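Local coordinates for protein salivary cystatin-L (Ixodes scapularis, PDB 4ZM8) that inhibits host papain-like cysteine proteases such as cathepsins L and S, helping the tick suppress the host immune response while it feeds, at residues 29-34 with 38-43; 94-99 with 104-109. All coordinates share one frame; numbering follows the deposited sequence.

In the fold
From the N terminus the chain passes the short strand 8-9 into helix 17-32, and contact 1 ties the end of this helix to the start of strand 39-68, closing the short loop between them. Contact 2 opens after that strand and follows in series: strand 90-99 turns back into strand 104-106 as a hairpin at the far edge of the same antiparallel sheet. The centres lie about 33 Å apart, yet each contact meets the other's counterpart across the dimer, where Trp-30 stacks on Phe-109 of the second subunit. A helix packed on its partner's hairpin, with the single extended strand 39-68, is consistent with a domain-swapped cystatin dimer, an in vitro form predicted to be inactive.

Contact 1 (29-34 with 38-43)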
# COMPACT_ATOMS: atom_id res chain seq x y z
N THR A 29 6.67 -17.96 -2.27
CA THR A 29 6.14 -16.98 -3.22
C THR A 29 7.19 -15.99 -3.71
O THR A 29 7.30 -15.74 -4.91
CB THR A 29 5.01 -16.18 -2.57
OG1 THR A 29 3.97 -17.07 -2.16
CG2 THR A 29 4.46 -15.13 -3.53
N TRP A 30 7.95 -15.42 -2.78
CA TRP A 30 8.89 -14.38 -3.12
C TRP A 30 10.06 -14.92 -3.94
O TRP A 30 10.38 -14.38 -4.99
CB TRP A 30 9.40 -13.67 -1.87
CG TRP A 30 10.49 -12.70 -2.18
CD1 TRP A 30 10.35 -11.45 -2.72
CD2 TRP A 30 11.89 -12.90 -1.98
NE1 TRP A 30 11.58 -10.87 -2.87
CE2 TRP A 30 12.55 -11.73 -2.42
CE3 TRP A 30 12.66 -13.95 -1.46
CZ2 TRP A 30 13.92 -11.59 -2.37
CZ3 TRP A 30 14.03 -13.80 -1.42
CH2 TRP A 30 14.65 -12.64 -1.86
N SER A 31 10.69 -16.00 -3.46
CA SER A 31 11.92 -16.52 -4.07
C SER A 31 11.70 -17.16 -5.45
O SER A 31 12.63 -17.23 -6.25
CB SER A 31 12.56 -17.54 -3.13
OG SER A 31 11.66 -18.61 -2.90
N ALA A 32 10.47 -17.62 -5.69
CA ALA A 32 10.05 -18.10 -7.00
C ALA A 32 10.26 -17.04 -8.06
O ALA A 32 10.89 -17.28 -9.08
CB ALA A 32 8.60 -18.52 -6.96
N GLN A 33 9.73 -15.86 -7.80
CA GLN A 33 9.88 -14.72 -8.69
C GLN A 33 11.31 -14.20 -8.79
O GLN A 33 11.58 -13.33 -9.59
CB GLN A 33 8.95 -13.60 -8.24
CG GLN A 33 7.54 -14.05 -7.96
CD GLN A 33 6.81 -13.11 -7.01
OE1 GLN A 33 7.43 -12.22 -6.40
NE2 GLN A 33 5.51 -13.32 -6.85
N GLN A 34 12.22 -14.72 -7.98
CA GLN A 34 13.61 -14.25 -8.03
C GLN A 34 14.41 -14.88 -9.17
O GLN A 34 14.24 -16.08 -9.50
CB GLN A 34 14.32 -14.52 -6.71
CG GLN A 34 13.66 -13.82 -5.54
CD GLN A 34 13.70 -12.31 -5.66
OE1 GLN A 34 14.70 -11.67 -5.32
NE2 GLN A 34 12.61 -11.73 -6.16
N THR A 38 17.28 -21.18 -8.74
CA THR A 38 16.74 -22.39 -9.37
C THR A 38 15.86 -23.18 -8.39
O THR A 38 14.93 -23.87 -8.81
CB THR A 38 17.85 -23.30 -9.88
OG1 THR A 38 18.72 -23.64 -8.80
CG2 THR A 38 18.65 -22.59 -10.96
N HIS A 39 16.16 -23.07 -7.10
CA HIS A 39 15.36 -23.73 -6.05
C HIS A 39 14.48 -22.74 -5.28
O HIS A 39 14.73 -21.53 -5.29
CB HIS A 39 16.28 -24.45 -5.06
CG HIS A 39 16.99 -25.63 -5.64
ND1 HIS A 39 17.88 -25.52 -6.69
CD2 HIS A 39 16.95 -26.95 -5.32
CE1 HIS A 39 18.35 -26.71 -6.99
NE2 HIS A 39 17.81 -27.60 -6.17
N PHE A 40 13.47 -23.27 -4.60
CA PHE A 40 12.75 -22.45 -3.62
C PHE A 40 13.64 -22.15 -2.43
O PHE A 40 14.49 -22.97 -2.05
CB PHE A 40 11.49 -23.15 -3.12
CG PHE A 40 10.44 -23.31 -4.16
CD1 PHE A 40 9.64 -22.25 -4.53
CD2 PHE A 40 10.25 -24.53 -4.79
CE1 PHE A 40 8.68 -22.40 -5.49
CE2 PHE A 40 9.29 -24.69 -5.75
CZ PHE A 40 8.50 -23.62 -6.10
N ASP A 41 13.47 -20.96 -1.86
CA ASP A 41 13.97 -20.68 -0.52
C ASP A 41 12.92 -21.22 0.43
O ASP A 41 11.75 -21.35 0.05
CB ASP A 41 14.16 -19.19 -0.28
CG ASP A 41 15.45 -18.66 -0.84
OD1 ASP A 41 16.31 -19.50 -1.22
OD2 ASP A 41 15.61 -17.42 -0.87
N THR A 42 13.32 -21.54 1.65
CA THR A 42 12.33 -21.97 2.63
C THR A 42 12.63 -21.36 4.00
O THR A 42 13.53 -20.53 4.17
CB THR A 42 12.26 -23.50 2.73
OG1 THR A 42 11.05 -23.88 3.41
CG2 THR A 42 13.47 -24.05 3.47
N VAL A 43 11.84 -21.74 4.99
CA VAL A 43 12.06 -21.22 6.32
C VAL A 43 12.98 -22.13 7.13
O VAL A 43 12.66 -23.29 7.41
CB VAL A 43 10.74 -21.04 7.04
CG1 VAL A 43 10.95 -20.37 8.40
CG2 VAL A 43 9.79 -20.22 6.15
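Trp-30 brings the CZ3 corner of its indole up to the carboxylate of Asp-41, with CZ3 4.0 Å from OD2. The carboxylate oxygen sits at the ring edge, near the indole plane, and the two flat groups are inclined by 37°. With CG anti to the backbone N (chi1 173°), the far, six-membered end of the ring is brought to the strand. One of its faces is covered from within the same segment by the amide carbon CD of Gln-34.

Ser-31 makes the central contact. Its OG accepts the backbone N-H of Asp-41 at 3.1 Å between N and OG, with an almost straight angle of 163° at the hydrogen. The same hydroxyl is hydrogen-bonded to the carbonyl of Thr-27 one helical turn earlier, so it links a helix carbonyl to a strand amide. Close by, the CB atoms of Ser-31 and Asp-41 pack at 3.7 Å, and the Asp-41 carboxylate leans over the serine methylene.

Ala-32 supplies the apolar end of the contact, where its CB lies 4.1 Å from CE1 of Phe-40, approaching the ring obliquely. Phe-40 thus sits beside the last part of the helix, its CD1 edge turned toward Ser-31 OG.

The Asp-41 carboxylate finds its main partner outside the segments, in a salt bridge from OD2 to Arg-90 of the second subunit. His-39, Asp-41 and Thr-42 pair antiparallel with a strand of that chain, so the sheet runs on across the interface. The arginine probably favours the charged form of the aspartate. With the serine hydroxyl engaged by both helix and strand, the chemistry fixes the helix end against the strand, while the aspartate passes the connection on to the neighbouring chain.

Contact 2 (94-99 with 104-109); sequences TVVFEN and KSVSPF
Val-96 and Val-106 form a non-hydrogen-bonded pair in an antiparallel hairpin whose strand axes run at 164°. Beside them Phe-97 and Ser-105 are a hydrogen-bonded pair: Ser-105 N reaches Phe-97 O at 2.9 Å, whereas the return bond from Phe-97 N to Ser-105 O is weak. Ser-107 N donates to Val-95 O at 2.9 Å, but Val-95 N is met by a side chain, Ser-107 OG, at 2.8 Å and nearly straight (171°). With chi1 69° OG lies between its own N and carbonyl carbon, turned to the Val-95 amide.

The Ser-107 carbonyl is taken by Thr-94 instead, whose OG1 donates to Ser-107 O at 2.8 Å from a position tilted well out of the carbonyl plane. Thr-94 also lies obliquely against the ring of Phe-109, its CG2 3.5 Å from CE1.

On the face carrying the valines, Val-96 CG2 and Val-106 CG2 meet at 4.0 Å, and Glu-98 and Lys-104 run side by side. OE2 of Glu-98 touches the lysine methylenes, while the charged ends do not meet; Lys-104 instead makes a cation-pi contact with Tyr-25 of the second subunit. Helix residues of that subunit, among them Ala-26, pack on this face.

The connection of this hairpin corresponds to the second protease-binding loop of cystatins, consistent with the Phe-97 side chain lying about 11 Å from Gly-5, the probable reactive site. The two hydroxyls, Thr-94 OG1 and Ser-107 OG, continue the ladder's bonding past strand 104-106, holding the departing chain to strand 90-99 where it leads into Phe-109.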
# COMPACT_ATOMS: atom_id res chain seq x y z
N THR A 94 -7.24 9.85 -8.45
CA THR A 94 -6.40 9.69 -7.28
C THR A 94 -7.12 8.87 -6.23
O THR A 94 -8.35 8.93 -6.11
CB THR A 94 -6.00 11.06 -6.68
OG1 THR A 94 -4.92 10.89 -5.76
CG2 THR A 94 -7.17 11.74 -5.95
N VAL A 95 -6.35 8.09 -5.47
CA VAL A 95 -6.91 7.40 -4.33
C VAL A 95 -6.43 8.06 -3.06
O VAL A 95 -5.27 8.46 -2.96
CB VAL A 95 -6.55 5.91 -4.28
CG1 VAL A 95 -7.44 5.21 -3.26
CG2 VAL A 95 -6.66 5.28 -5.65
N VAL A 96 -7.32 8.18 -2.09
CA VAL A 96 -7.00 8.76 -0.80
C VAL A 96 -7.40 7.77 0.28
O VAL A 96 -8.58 7.55 0.54
CB VAL A 96 -7.74 10.10 -0.56
CG1 VAL A 96 -7.51 10.59 0.88
CG2 VAL A 96 -7.31 11.14 -1.56
N PHE A 97 -6.39 7.17 0.91
CA PHE A 97 -6.64 6.32 2.06
C PHE A 97 -6.76 7.16 3.32
O PHE A 97 -6.06 8.15 3.49
CB PHE A 97 -5.52 5.30 2.23
CG PHE A 97 -5.71 4.42 3.43
CD1 PHE A 97 -6.55 3.34 3.37
CD2 PHE A 97 -5.05 4.69 4.61
CE1 PHE A 97 -6.74 2.53 4.47
CE2 PHE A 97 -5.24 3.90 5.72
CZ PHE A 97 -6.08 2.81 5.65
N GLU A 98 -7.66 6.75 4.21
CA GLU A 98 -7.79 7.38 5.50
C GLU A 98 -7.94 6.31 6.58
O GLU A 98 -8.88 5.52 6.55
CB GLU A 98 -8.99 8.32 5.50
CG GLU A 98 -9.29 8.98 6.84
CD GLU A 98 -10.35 10.06 6.73
OE1 GLU A 98 -11.45 9.77 6.21
OE2 GLU A 98 -10.09 11.20 7.16
N ASN A 99 -7.01 6.28 7.53
CA ASN A 99 -7.12 5.33 8.63
C ASN A 99 -8.19 5.80 9.61
O ASN A 99 -8.78 6.86 9.43
CB ASN A 99 -5.78 5.15 9.33
CG ASN A 99 -5.37 6.37 10.15
OD1 ASN A 99 -5.98 7.43 10.06
ND2 ASN A 99 -4.32 6.21 10.95
N LYS A 104 -4.38 10.74 6.53
CA LYS A 104 -4.67 10.45 5.13
C LYS A 104 -3.42 10.36 4.26
O LYS A 104 -2.40 10.99 4.55
CB LYS A 104 -5.59 11.53 4.55
CG LYS A 104 -6.66 11.98 5.51
CD LYS A 104 -7.54 13.04 4.93
CE LYS A 104 -8.15 13.91 6.02
NZ LYS A 104 -7.16 14.89 6.54
N SER A 105 -3.52 9.59 3.19
CA SER A 105 -2.47 9.50 2.18
C SER A 105 -3.07 9.73 0.80
O SER A 105 -4.24 9.46 0.58
CB SER A 105 -1.77 8.15 2.22
OG SER A 105 -2.57 7.15 1.60
N VAL A 106 -2.26 10.22 -0.12
CA VAL A 106 -2.72 10.55 -1.46
C VAL A 106 -1.84 9.86 -2.50
O VAL A 106 -0.62 10.01 -2.49
CB VAL A 106 -2.73 12.07 -1.69
CG1 VAL A 106 -3.00 12.42 -3.13
CG2 VAL A 106 -3.76 12.72 -0.79
N SER A 107 -2.45 9.07 -3.37
CA SER A 107 -1.71 8.44 -4.46
C SER A 107 -1.43 9.53 -5.47
O SER A 107 -2.15 10.52 -5.53
CB SER A 107 -2.50 7.29 -5.08
OG SER A 107 -3.63 7.78 -5.80
N PRO A 108 -0.38 9.36 -6.27
CA PRO A 108 -0.10 10.44 -7.22
C PRO A 108 -1.19 10.57 -8.29
O PRO A 108 -1.50 9.62 -9.00
CB PRO A 108 1.25 10.02 -7.83
CG PRO A 108 1.85 9.08 -6.82
CD PRO A 108 0.69 8.35 -6.24
N PHE A 109 -1.76 11.77 -8.38
CA PHE A 109 -2.74 12.16 -9.39
C PHE A 109 -2.39 11.65 -10.79
O PHE A 109 -1.42 12.10 -11.40
CB PHE A 109 -2.88 13.69 -9.43
CG PHE A 109 -3.87 14.23 -8.44
CD1 PHE A 109 -3.87 13.79 -7.13
CD2 PHE A 109 -4.78 15.19 -8.81
CE1 PHE A 109 -4.77 14.29 -6.21
CE2 PHE A 109 -5.69 15.70 -7.89
CZ PHE A 109 -5.68 15.24 -6.58